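PDB 1VD3: RNase NGR3 from Nicotiana glutinosa, which probably cleaves RNA as an endonuclease of the ribonuclease T2 family and here holds the nucleotide 2'-UMP in its active-site cleft. Local coordinates for residues 15-20 / 38-43; 45-50 / 99-104; 171-176 / 203-208. All coordinates share one frame; numbering follows the deposited sequence.

Contact 1: 15-20 / 38-43. With U2P (phosphoric acid mono-[2-(2,4-dioxo-3,4-dihydro-2H-pyrimidin-1-yl)-4-hydroxy-5-hydroxymethyl-tetrahydro-furan-3-yl] ester), chain B.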
loop_
_atom_site.group_PDB
_atom_site.type_symbol
_atom_site.label_atom_id
_atom_site.label_comp_id
_atom_site.label_asym_id
_atom_site.label_seq_id
_atom_site.Cartn_x
_atom_site.Cartn_y
_atom_site.Cartn_z
ATOM N N GLN A 15 -0.290 -1.531 0.371
ATOM C CA GLN A 15 -0.649 -1.113 -0.969
ATOM C C GLN A 15 -2.143 -0.851 -0.957
ATOM O O GLN A 15 -2.866 -1.363 -0.098
ATOM C CB GLN A 15 -0.344 -2.220 -1.979
ATOM C CG GLN A 15 1.132 -2.560 -2.097
ATOM C CD GLN A 15 1.385 -3.653 -3.112
ATOM O OE1 GLN A 15 1.292 -3.428 -4.321
ATOM N NE2 GLN A 15 1.691 -4.850 -2.625
ATOM N N GLN A 16 -2.617 -0.045 -1.893
ATOM C CA GLN A 16 -4.046 0.183 -1.941
ATOM C C GLN A 16 -4.569 0.152 -3.358
ATOM O O GLN A 16 -3.807 0.252 -4.325
ATOM C CB GLN A 16 -4.434 1.494 -1.258
ATOM C CG GLN A 16 -4.042 2.766 -1.952
ATOM C CD GLN A 16 -4.866 3.947 -1.447
ATOM O OE1 GLN A 16 -5.175 4.043 -0.256
ATOM N NE2 GLN A 16 -5.219 4.851 -2.348
ATOM N N TRP A 17 -5.879 -0.032 -3.467
ATOM C CA TRP A 17 -6.550 -0.071 -4.755
ATOM C C TRP A 17 -7.117 1.328 -4.914
ATOM O O TRP A 17 -8.096 1.686 -4.260
ATOM C CB TRP A 17 -7.676 -1.109 -4.733
ATOM C CG TRP A 17 -8.338 -1.302 -6.064
ATOM C CD1 TRP A 17 -9.658 -1.097 -6.364
ATOM C CD2 TRP A 17 -7.711 -1.730 -7.281
ATOM N NE1 TRP A 17 -9.890 -1.368 -7.693
ATOM C CE2 TRP A 17 -8.714 -1.757 -8.280
ATOM C CE3 TRP A 17 -6.399 -2.092 -7.626
ATOM C CZ2 TRP A 17 -8.446 -2.135 -9.602
ATOM C CZ3 TRP A 17 -6.131 -2.470 -8.944
ATOM C CH2 TRP A 17 -7.154 -2.487 -9.915
ATOM N N PRO A 18 -6.500 2.142 -5.787
ATOM C CA PRO A 18 -6.922 3.521 -6.042
ATOM C C PRO A 18 -8.421 3.705 -6.227
ATOM O O PRO A 18 -9.017 4.615 -5.650
ATOM C CB PRO A 18 -6.135 3.891 -7.297
ATOM C CG PRO A 18 -4.881 3.109 -7.146
ATOM C CD PRO A 18 -5.401 1.760 -6.691
ATOM N N ALA A 19 -9.028 2.842 -7.033
ATOM C CA ALA A 19 -10.461 2.930 -7.303
ATOM C C ALA A 19 -11.320 2.983 -6.044
ATOM O O ALA A 19 -12.304 3.723 -5.993
ATOM C CB ALA A 19 -10.899 1.760 -8.181
ATOM N N SER A 20 -10.947 2.204 -5.032
ATOM C CA SER A 20 -11.700 2.152 -3.780
ATOM C C SER A 20 -11.502 3.366 -2.886
ATOM O O SER A 20 -12.205 3.541 -1.889
ATOM C CB SER A 20 -11.340 0.885 -3.009
ATOM O OG SER A 20 -11.638 -0.265 -3.779
ATOM N N GLU A 38 -4.797 1.703 -13.437
ATOM C CA GLU A 38 -5.708 0.799 -12.757
ATOM C C GLU A 38 -4.830 -0.349 -12.285
ATOM O O GLU A 38 -4.763 -1.405 -12.914
ATOM C CB GLU A 38 -6.790 0.283 -13.712
ATOM C CG GLU A 38 -7.668 -0.807 -13.100
ATOM C CD GLU A 38 -8.891 -1.131 -13.943
ATOM O OE1 GLU A 38 -9.780 -0.264 -14.056
ATOM O OE2 GLU A 38 -8.962 -2.252 -14.492
ATOM N N ASP A 39 -4.135 -0.117 -11.177
ATOM C CA ASP A 39 -3.233 -1.106 -10.609
ATOM C C ASP A 39 -3.063 -0.726 -9.143
ATOM O O ASP A 39 -3.374 0.405 -8.751
ATOM C CB ASP A 39 -1.887 -1.045 -11.345
ATOM C CG ASP A 39 -0.916 -2.136 -10.915
ATOM O OD1 ASP A 39 -1.322 -3.082 -10.207
ATOM O OD2 ASP A 39 0.268 -2.048 -11.307
ATOM N N PHE A 40 -2.593 -1.666 -8.332
ATOM C CA PHE A 40 -2.386 -1.372 -6.924
ATOM C C PHE A 40 -1.226 -0.404 -6.799
ATOM O O PHE A 40 -0.219 -0.535 -7.493
ATOM C CB PHE A 40 -2.090 -2.647 -6.134
ATOM C CG PHE A 40 -3.288 -3.528 -5.950
ATOM C CD1 PHE A 40 -3.697 -4.391 -6.960
ATOM C CD2 PHE A 40 -4.041 -3.457 -4.781
ATOM C CE1 PHE A 40 -4.841 -5.169 -6.810
ATOM C CE2 PHE A 40 -5.184 -4.229 -4.622
ATOM C CZ PHE A 40 -5.586 -5.087 -5.638
ATOM N N SER A 41 -1.389 0.576 -5.920
ATOM C CA SER A 41 -0.371 1.584 -5.683
ATOM C C SER A 41 0.170 1.432 -4.270
ATOM O O SER A 41 -0.419 0.750 -3.436
ATOM C CB SER A 41 -0.970 2.977 -5.842
ATOM O OG SER A 41 -1.962 3.196 -4.856
ATOM N N ILE A 42 1.291 2.080 -4.001
ATOM C CA ILE A 42 1.902 2.011 -2.680
ATOM C C ILE A 42 1.298 3.047 -1.740
ATOM O O ILE A 42 1.095 4.196 -2.128
ATOM C CB ILE A 42 3.423 2.287 -2.769
ATOM C CG1 ILE A 42 4.099 1.205 -3.616
ATOM C CG2 ILE A 42 4.032 2.363 -1.365
ATOM C CD1 ILE A 42 5.463 1.606 -4.145
ATOM N N HIS A 43 0.979 2.636 -0.515
ATOM C CA HIS A 43 0.500 3.595 0.479
ATOM C C HIS A 43 1.755 3.889 1.293
ATOM O O HIS A 43 2.131 5.046 1.476
ATOM C CB HIS A 43 -0.594 3.009 1.392
ATOM C CG HIS A 43 -0.970 3.907 2.538
ATOM N ND1 HIS A 43 -2.197 3.841 3.164
ATOM C CD2 HIS A 43 -0.277 4.880 3.179
ATOM C CE1 HIS A 43 -2.244 4.734 4.138
ATOM N NE2 HIS A 43 -1.090 5.378 4.168
HETATM O "O5'" U2P B . -6.040 4.302 8.960
HETATM C "C5'" U2P B . -4.996 4.388 9.961
HETATM C "C4'" U2P B . -3.875 5.315 9.471
HETATM O "O4'" U2P B . -2.788 5.371 10.511
HETATM C "C1'" U2P B . -1.411 4.907 10.065
HETATM N N1 U2P B . -0.853 3.661 10.751
HETATM C C6 U2P B . -1.793 2.695 11.010
HETATM C C5 U2P B . -1.439 1.382 11.418
HETATM C C4 U2P B . -0.003 1.077 11.610
HETATM O O4 U2P B . 0.398 -0.055 11.861
HETATM N N3 U2P B . 0.889 2.187 11.477
HETATM C C2 U2P B . 0.537 3.499 11.078
HETATM O O2 U2P B . 1.379 4.372 11.034
HETATM C "C2'" U2P B . -1.588 5.001 8.534
HETATM O "O2'" U2P B . -1.357 6.349 8.026
HETATM P P U2P B . 0.030 7.045 7.764
HETATM O O1P U2P B . 0.364 8.409 7.444
HETATM O O2P U2P B . 1.069 6.384 8.612
HETATM O O3P U2P B . 0.332 6.516 6.446
HETATM C "C3'" U2P B . -3.077 4.695 8.298
HETATM O "O3'" U2P B . -3.478 5.321 7.023
#
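Trp17 lays the CE3 corner of its indole over the middle of one face of the Phe40 ring, 3.5 Å from Phe40 CE1. The two rings meet obliquely, their planes 47° apart. With CG anti to its backbone N (chi1 -175°), Trp17 swings the far end of the indole back along residues 38-40, and CH2 comes 3.6 Å from Glu38 CG while CZ3 meets the backbone of Asp39. Beside it, Pro18 CD rests 3.2 Å from Asp39 O. An alanine at Phe40 would remove the ring beneath CE3 and is likely to open a gap that lets the indole shift.

The backbones pair where the aromatics end. Gln16 and Ser41 form an antiparallel hydrogen-bonded pair, Gln16 N giving to Ser41 O at 2.8 Å and Ser41 N to Gln16 O at 2.9 Å, the second bond the straighter at its hydrogen (166°). Gln15 faces Ile42 in the adjoining non-hydrogen-bonded pair. One residue on, His43, predicted to belong to the active site, presents NE2 at its ring edge to phosphate atom O3P of 2'-UMP, 2.9 Å away; Gln175 holds ND1 on the other side of the imidazole, which probably helps fix its rotation.

Strands 10-16 and 41-48 are thus neighbours in the central antiparallel sheet. Strand 171-181 pairs with the former, Phe40 and Gln15 reach helix 125-131, Ile42 packs on helix 109-123, and Trp17 NE1 is bonded to Pro206 O near the end of the modelled chain.

Contact 2: 45-50 / 99-104. With U2P (phosphoric acid mono-[2-(2,4-dioxo-3,4-dihydro-2H-pyrimidin-1-yl)-4-hydroxy-5-hydroxymethyl-tetrahydro-furan-3-yl] ester), chain B.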
loop_
_atom_site.group_PDB
_atom_site.type_symbol
_atom_site.label_atom_id
_atom_site.label_comp_id
_atom_site.label_asym_id
_atom_site.label_seq_id
_atom_site.Cartn_x
_atom_site.Cartn_y
_atom_site.Cartn_z
ATOM N N LEU A 45 5.545 1.935 3.514
ATOM C CA LEU A 45 6.351 0.836 4.054
ATOM C C LEU A 45 6.546 1.258 5.512
ATOM O O LEU A 45 7.265 2.221 5.791
ATOM C CB LEU A 45 7.693 0.762 3.322
ATOM C CG LEU A 45 8.683 -0.325 3.750
ATOM C CD1 LEU A 45 8.034 -1.701 3.666
ATOM C CD2 LEU A 45 9.912 -0.251 2.854
ATOM N N TRP A 46 5.904 0.541 6.431
ATOM C CA TRP A 46 5.935 0.908 7.842
ATOM C C TRP A 46 6.661 0.023 8.849
ATOM O O TRP A 46 6.319 -1.143 9.018
ATOM C CB TRP A 46 4.508 1.067 8.384
ATOM C CG TRP A 46 3.532 1.842 7.555
ATOM C CD1 TRP A 46 3.792 2.889 6.715
ATOM C CD2 TRP A 46 2.106 1.691 7.575
ATOM N NE1 TRP A 46 2.611 3.405 6.218
ATOM C CE2 TRP A 46 1.564 2.685 6.731
ATOM C CE3 TRP A 46 1.234 0.810 8.232
ATOM C CZ2 TRP A 46 0.186 2.821 6.523
ATOM C CZ3 TRP A 46 -0.141 0.949 8.025
ATOM C CH2 TRP A 46 -0.647 1.945 7.179
ATOM N N PRO A 47 7.667 0.579 9.539
ATOM C CA PRO A 47 8.402 -0.191 10.547
ATOM C C PRO A 47 7.374 -0.445 11.659
ATOM O O PRO A 47 6.644 0.473 12.037
ATOM C CB PRO A 47 9.492 0.780 10.989
ATOM C CG PRO A 47 9.753 1.584 9.740
ATOM C CD PRO A 47 8.355 1.845 9.232
ATOM N N ASN A 48 7.305 -1.669 12.173
ATOM C CA ASN A 48 6.326 -2.001 13.214
ATOM C C ASN A 48 6.914 -2.906 14.300
ATOM O O ASN A 48 7.976 -3.507 14.115
ATOM C CB ASN A 48 5.122 -2.703 12.565
ATOM C CG ASN A 48 3.830 -2.516 13.342
ATOM O OD1 ASN A 48 3.618 -3.134 14.388
ATOM N ND2 ASN A 48 2.952 -1.657 12.829
ATOM N N TYR A 49 6.212 -2.989 15.430
ATOM C CA TYR A 49 6.611 -3.843 16.551
ATOM C C TYR A 49 5.641 -5.018 16.593
ATOM O O TYR A 49 4.499 -4.904 16.158
ATOM C CB TYR A 49 6.494 -3.097 17.882
ATOM C CG TYR A 49 7.431 -1.930 18.058
ATOM C CD1 TYR A 49 6.993 -0.760 18.678
ATOM C CD2 TYR A 49 8.765 -2.004 17.655
ATOM C CE1 TYR A 49 7.855 0.306 18.896
ATOM C CE2 TYR A 49 9.640 -0.940 17.870
ATOM C CZ TYR A 49 9.174 0.212 18.492
ATOM O OH TYR A 49 10.025 1.269 18.707
ATOM N N GLU A 50 6.086 -6.146 17.131
ATOM C CA GLU A 50 5.216 -7.304 17.227
ATOM C C GLU A 50 4.150 -7.122 18.307
ATOM O O GLU A 50 3.213 -7.916 18.406
ATOM C CB GLU A 50 6.047 -8.566 17.485
ATOM C CG GLU A 50 6.683 -9.110 16.216
ATOM C CD GLU A 50 7.472 -10.380 16.443
ATOM O OE1 GLU A 50 7.124 -11.141 17.371
ATOM O OE2 GLU A 50 8.430 -10.621 15.681
ATOM N N LEU A 99 9.143 10.965 6.657
ATOM C CA LEU A 99 9.332 11.489 8.009
ATOM C C LEU A 99 8.722 10.611 9.095
ATOM O O LEU A 99 9.367 10.307 10.101
ATOM C CB LEU A 99 8.747 12.900 8.113
ATOM C CG LEU A 99 9.501 14.012 7.379
ATOM C CD1 LEU A 99 8.715 15.315 7.467
ATOM C CD2 LEU A 99 10.883 14.179 7.991
ATOM N N LYS A 100 7.482 10.193 8.877
ATOM C CA LYS A 100 6.759 9.388 9.849
ATOM C C LYS A 100 7.216 7.941 9.958
ATOM O O LYS A 100 7.309 7.397 11.060
ATOM C CB LYS A 100 5.261 9.412 9.534
ATOM C CG LYS A 100 4.413 8.648 10.543
ATOM C CD LYS A 100 2.934 8.817 10.270
ATOM C CE LYS A 100 2.107 8.086 11.320
ATOM N NZ LYS A 100 0.652 8.157 11.039
ATOM N N HIS A 101 7.511 7.326 8.820
ATOM C CA HIS A 101 7.912 5.925 8.800
ATOM C C HIS A 101 9.335 5.684 8.311
ATOM O O HIS A 101 10.076 4.900 8.900
ATOM C CB HIS A 101 6.937 5.143 7.923
ATOM C CG HIS A 101 5.526 5.161 8.425
ATOM N ND1 HIS A 101 5.139 4.507 9.575
ATOM C CD2 HIS A 101 4.409 5.741 7.928
ATOM C CE1 HIS A 101 3.844 4.680 9.762
ATOM N NE2 HIS A 101 3.376 5.426 8.776
ATOM N N GLY A 102 9.707 6.352 7.224
ATOM C CA GLY A 102 11.038 6.184 6.675
ATOM C C GLY A 102 12.161 6.439 7.665
ATOM O O GLY A 102 13.135 5.683 7.711
ATOM N N THR A 103 12.044 7.495 8.464
ATOM C CA THR A 103 13.095 7.805 9.431
ATOM C C THR A 103 13.257 6.742 10.516
ATOM O O THR A 103 14.247 6.748 11.249
ATOM C CB THR A 103 12.859 9.164 10.129
ATOM O OG1 THR A 103 11.603 9.144 10.816
ATOM C CG2 THR A 103 12.880 10.298 9.112
ATOM N N CYS A 104 12.291 5.832 10.619
ATOM C CA CYS A 104 12.346 4.776 11.626
ATOM C C CYS A 104 12.750 3.428 11.033
ATOM O O CYS A 104 12.859 2.440 11.756
ATOM C CB CYS A 104 10.978 4.588 12.283
ATOM S SG CYS A 104 10.218 6.034 13.077
HETATM O "O5'" U2P B . -6.040 4.302 8.960
HETATM C "C5'" U2P B . -4.996 4.388 9.961
HETATM C "C4'" U2P B . -3.875 5.315 9.471
HETATM O "O4'" U2P B . -2.788 5.371 10.511
HETATM C "C1'" U2P B . -1.411 4.907 10.065
HETATM N N1 U2P B . -0.853 3.661 10.751
HETATM C C6 U2P B . -1.793 2.695 11.010
HETATM C C5 U2P B . -1.439 1.382 11.418
HETATM C C4 U2P B . -0.003 1.077 11.610
HETATM O O4 U2P B . 0.398 -0.055 11.861
HETATM N N3 U2P B . 0.889 2.187 11.477
HETATM C C2 U2P B . 0.537 3.499 11.078
HETATM O O2 U2P B . 1.379 4.372 11.034
HETATM C "C2'" U2P B . -1.588 5.001 8.534
HETATM O "O2'" U2P B . -1.357 6.349 8.026
HETATM P P U2P B . 0.030 7.045 7.764
HETATM O O1P U2P B . 0.364 8.409 7.444
HETATM O O2P U2P B . 1.069 6.384 8.612
HETATM O O3P U2P B . 0.332 6.516 6.446
HETATM C "C3'" U2P B . -3.077 4.695 8.298
HETATM O "O3'" U2P B . -3.478 5.321 7.023
HETATM O O HOH W 1 6.689 3.184 11.476
#
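Strand 45-48 and the last turns of helix 91-102 approach without sharing a backbone bond, nearest at Trp46 and His101, whose CA atoms are 5.5 Å apart. The helix includes a wider pi-type turn at 99-102. The His101 imidazole lies face to face on the five-membered ring of Trp46, centroids 3.7 Å apart and planes inclined by 23°. The same indole face, over its six-membered part, also meets the uracil and ribose of 2'-UMP, CE3 being 3.5 Å from N3 of the nucleotide.

At the imidazole's edge, His101 NE2 gives a nearly straight bond (170°) to phosphate oxygen O2P, though its modelled length is doubtfully short. The fully extended Lys100 reaches the same oxygen with NZ at 3.0 Å, so two donors grip it and probably offset its negative charge. A water joins His101 ND1 to Pro47 O, 2.8 Å from each, anchoring the other ring nitrogen. On the backbone side of His101, Pro47 CG packs 3.4 Å from His101 O and also meets Cys104.

This forms one wall of the nucleotide pocket, consistent with the predicted T2-family active site, with Glu97 of the same helix bonded to Trp46 NE1. Strand 10-16 flanks strand 41-48, helix 109-123 touches Leu45 and His101, and a disulfide ties Cys104 to Cys58.

Contact 3: 171-176 / 203-208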
loop_
_atom_site.group_PDB
_atom_site.type_symbol
_atom_site.label_atom_id
_atom_site.label_comp_id
_atom_site.label_asym_id
_atom_site.label_seq_id
_atom_site.Cartn_x
_atom_site.Cartn_y
_atom_site.Cartn_z
ATOM N N HIS A 171 -19.034 -3.383 -0.103
ATOM C CA HIS A 171 -17.796 -3.538 0.652
ATOM C C HIS A 171 -16.769 -3.875 -0.426
ATOM O O HIS A 171 -16.976 -4.788 -1.222
ATOM C CB HIS A 171 -17.944 -4.677 1.656
ATOM C CG HIS A 171 -19.046 -4.457 2.641
ATOM N ND1 HIS A 171 -18.891 -3.685 3.773
ATOM C CD2 HIS A 171 -20.341 -4.853 2.631
ATOM C CE1 HIS A 171 -20.042 -3.615 4.417
ATOM N NE2 HIS A 171 -20.938 -4.315 3.745
ATOM N N GLN A 172 -15.668 -3.134 -0.452
ATOM C CA GLN A 172 -14.655 -3.321 -1.481
ATOM C C GLN A 172 -13.247 -3.481 -0.931
ATOM O O GLN A 172 -12.938 -2.998 0.159
ATOM C CB GLN A 172 -14.690 -2.110 -2.412
ATOM C CG GLN A 172 -14.520 -0.803 -1.652
ATOM C CD GLN A 172 -14.778 0.442 -2.487
ATOM O OE1 GLN A 172 -14.558 1.561 -2.023
ATOM N NE2 GLN A 172 -15.248 0.255 -3.714
ATOM N N ILE A 173 -12.398 -4.168 -1.689
ATOM C CA ILE A 173 -11.013 -4.335 -1.278
ATOM C C ILE A 173 -10.417 -2.928 -1.328
ATOM O O ILE A 173 -10.484 -2.254 -2.356
ATOM C CB ILE A 173 -10.247 -5.284 -2.232
ATOM C CG1 ILE A 173 -8.770 -5.339 -1.828
ATOM C CG2 ILE A 173 -10.385 -4.811 -3.673
ATOM C CD1 ILE A 173 -7.991 -6.451 -2.496
ATOM N N TYR A 174 -9.857 -2.478 -0.208
ATOM C CA TYR A 174 -9.288 -1.138 -0.131
ATOM C C TYR A 174 -7.769 -1.164 -0.044
ATOM O O TYR A 174 -7.089 -0.536 -0.857
ATOM C CB TYR A 174 -9.887 -0.399 1.071
ATOM C CG TYR A 174 -9.280 0.961 1.367
ATOM C CD1 TYR A 174 -9.213 1.955 0.388
ATOM C CD2 TYR A 174 -8.788 1.256 2.639
ATOM C CE1 TYR A 174 -8.667 3.211 0.674
ATOM C CE2 TYR A 174 -8.244 2.501 2.935
ATOM C CZ TYR A 174 -8.184 3.472 1.955
ATOM O OH TYR A 174 -7.639 4.698 2.260
ATOM N N GLN A 175 -7.232 -1.880 0.942
ATOM C CA GLN A 175 -5.784 -1.975 1.080
ATOM C C GLN A 175 -5.323 -3.403 1.336
ATOM O O GLN A 175 -6.063 -4.226 1.875
ATOM C CB GLN A 175 -5.286 -1.035 2.188
ATOM C CG GLN A 175 -5.447 0.434 1.805
ATOM C CD GLN A 175 -4.742 1.391 2.745
ATOM O OE1 GLN A 175 -4.136 2.366 2.305
ATOM N NE2 GLN A 175 -4.829 1.128 4.044
ATOM N N VAL A 176 -4.098 -3.697 0.921
ATOM C CA VAL A 176 -3.534 -5.025 1.099
ATOM C C VAL A 176 -2.245 -4.909 1.889
ATOM O O VAL A 176 -1.331 -4.181 1.498
ATOM C CB VAL A 176 -3.227 -5.694 -0.260
ATOM C CG1 VAL A 176 -2.606 -7.069 -0.032
ATOM C CG2 VAL A 176 -4.511 -5.822 -1.073
ATOM N N ILE A 203 -16.799 -9.482 -1.578
ATOM C CA ILE A 203 -16.439 -8.080 -1.727
ATOM C C ILE A 203 -16.273 -7.641 -3.175
ATOM O O ILE A 203 -16.165 -8.463 -4.085
ATOM C CB ILE A 203 -15.143 -7.740 -0.958
ATOM C CG1 ILE A 203 -13.981 -8.580 -1.485
ATOM C CG2 ILE A 203 -15.348 -7.975 0.534
ATOM C CD1 ILE A 203 -12.638 -8.226 -0.850
ATOM N N GLU A 204 -16.249 -6.327 -3.359
ATOM C CA GLU A 204 -16.110 -5.724 -4.671
ATOM C C GLU A 204 -14.664 -5.346 -4.976
ATOM O O GLU A 204 -13.917 -4.913 -4.094
ATOM C CB GLU A 204 -16.992 -4.480 -4.745
ATOM C CG GLU A 204 -16.965 -3.756 -6.081
ATOM C CD GLU A 204 -17.810 -2.505 -6.054
ATOM O OE1 GLU A 204 -17.446 -1.557 -5.322
ATOM O OE2 GLU A 204 -18.842 -2.472 -6.758
ATOM N N PHE A 205 -14.283 -5.533 -6.235
ATOM C CA PHE A 205 -12.951 -5.199 -6.737
ATOM C C PHE A 205 -13.299 -4.232 -7.872
ATOM O O PHE A 205 -13.237 -4.587 -9.051
ATOM C CB PHE A 205 -12.266 -6.470 -7.262
ATOM C CG PHE A 205 -10.861 -6.262 -7.753
ATOM C CD1 PHE A 205 -10.071 -5.229 -7.257
ATOM C CD2 PHE A 205 -10.307 -7.138 -8.684
ATOM C CE1 PHE A 205 -8.750 -5.073 -7.682
ATOM C CE2 PHE A 205 -8.988 -6.993 -9.115
ATOM C CZ PHE A 205 -8.210 -5.955 -8.608
ATOM N N PRO A 206 -13.677 -2.989 -7.514
ATOM C CA PRO A 206 -14.073 -1.904 -8.418
ATOM C C PRO A 206 -13.103 -1.507 -9.527
ATOM O O PRO A 206 -11.911 -1.317 -9.298
ATOM C CB PRO A 206 -14.362 -0.750 -7.461
ATOM C CG PRO A 206 -13.365 -0.981 -6.361
ATOM C CD PRO A 206 -13.492 -2.475 -6.143
ATOM N N PRO A 207 -13.617 -1.384 -10.760
ATOM C CA PRO A 207 -12.799 -0.999 -11.913
ATOM C C PRO A 207 -12.568 0.514 -11.883
ATOM O O PRO A 207 -13.199 1.226 -11.099
ATOM C CB PRO A 207 -13.664 -1.417 -13.094
ATOM C CG PRO A 207 -15.054 -1.121 -12.581
ATOM C CD PRO A 207 -15.005 -1.675 -11.170
ATOM N N PHE A 208 -11.670 0.998 -12.736
ATOM C CA PHE A 208 -11.365 2.423 -12.807
ATOM C C PHE A 208 -12.156 3.101 -13.923
ATOM O O PHE A 208 -12.414 2.501 -14.970
ATOM C CB PHE A 208 -9.864 2.630 -13.040
ATOM C CG PHE A 208 -9.170 3.377 -11.934
ATOM C CD1 PHE A 208 -7.982 2.889 -11.400
ATOM C CD2 PHE A 208 -9.687 4.577 -11.443
ATOM C CE1 PHE A 208 -7.311 3.581 -10.395
ATOM C CE2 PHE A 208 -9.024 5.282 -10.435
ATOM C CZ PHE A 208 -7.831 4.781 -9.911
#
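Glu204 N gives the shortest polar bond between these strands, 2.7 Å to His171 O, with the donor in the carbonyl plane. Its own carbonyl answers two positions further along the partner: Ile173 N reaches Glu204 O at 2.9 Å, nearly in line with the C=O bond. The same oxygen also receives a CA-H...O contact from Gln172, whose CA lies 3.1 Å away.

These bonds flank one bridge, Gln172 opposite Glu204. The short strand 203-205 crosses strand 171-176 at -56°, and the pairing stops at this one bridge, near the start of strand 171-181, which strands 10-16 and 160-165 flank in the antiparallel sheet of this T2-family fold. Further along, Tyr174 and Gln175 both face Glu162 in a classic beta bulge.

On one side the side chains of Gln172 and Glu204 run alongside each other. Gln172 NE2 and Glu204 OE1 make a weak bond of 3.3 Å, their amide and carboxylate planes turned 42° apart; the firmer partners are Asp23 for NE2 and Gly139 N for OE2. Pro206 CG passes across the amide, 3.5 Å from Gln172 NE2.

The other side is apolar. Ile173 CG2 lies 3.6 Å from Phe205 CD1, the two side chains pointing the same way. Ile203 sends CG1 between its backbone N and carbonyl carbon (chi1 60°), which brings CD1 to 4.0 Å from Ile173 CB. Helix 144-155 packs against both isoleucines through Ile147.

In the fold
The contacts follow one another along the chain, each closing before the next opens, and all three reach the same antiparallel sheet. Contacts 1 and 2 share strand 41-48, their centres about 20 Å apart, and both touch 2'-UMP, so a single strand carries residues from the core of the sheet to the nucleotide pocket. Contact 3 lies about 9 Å from contact 1, centre to centre, and meets it directly, strands 10-16 and 171-181 being neighbours. Contacts 2 and 3, about 26 Å apart between centres, sit on opposite sides of the chain's centre. The sheet thus links the strands that reach the nucleotide with strand 171-181, on which residues 203-205 dock.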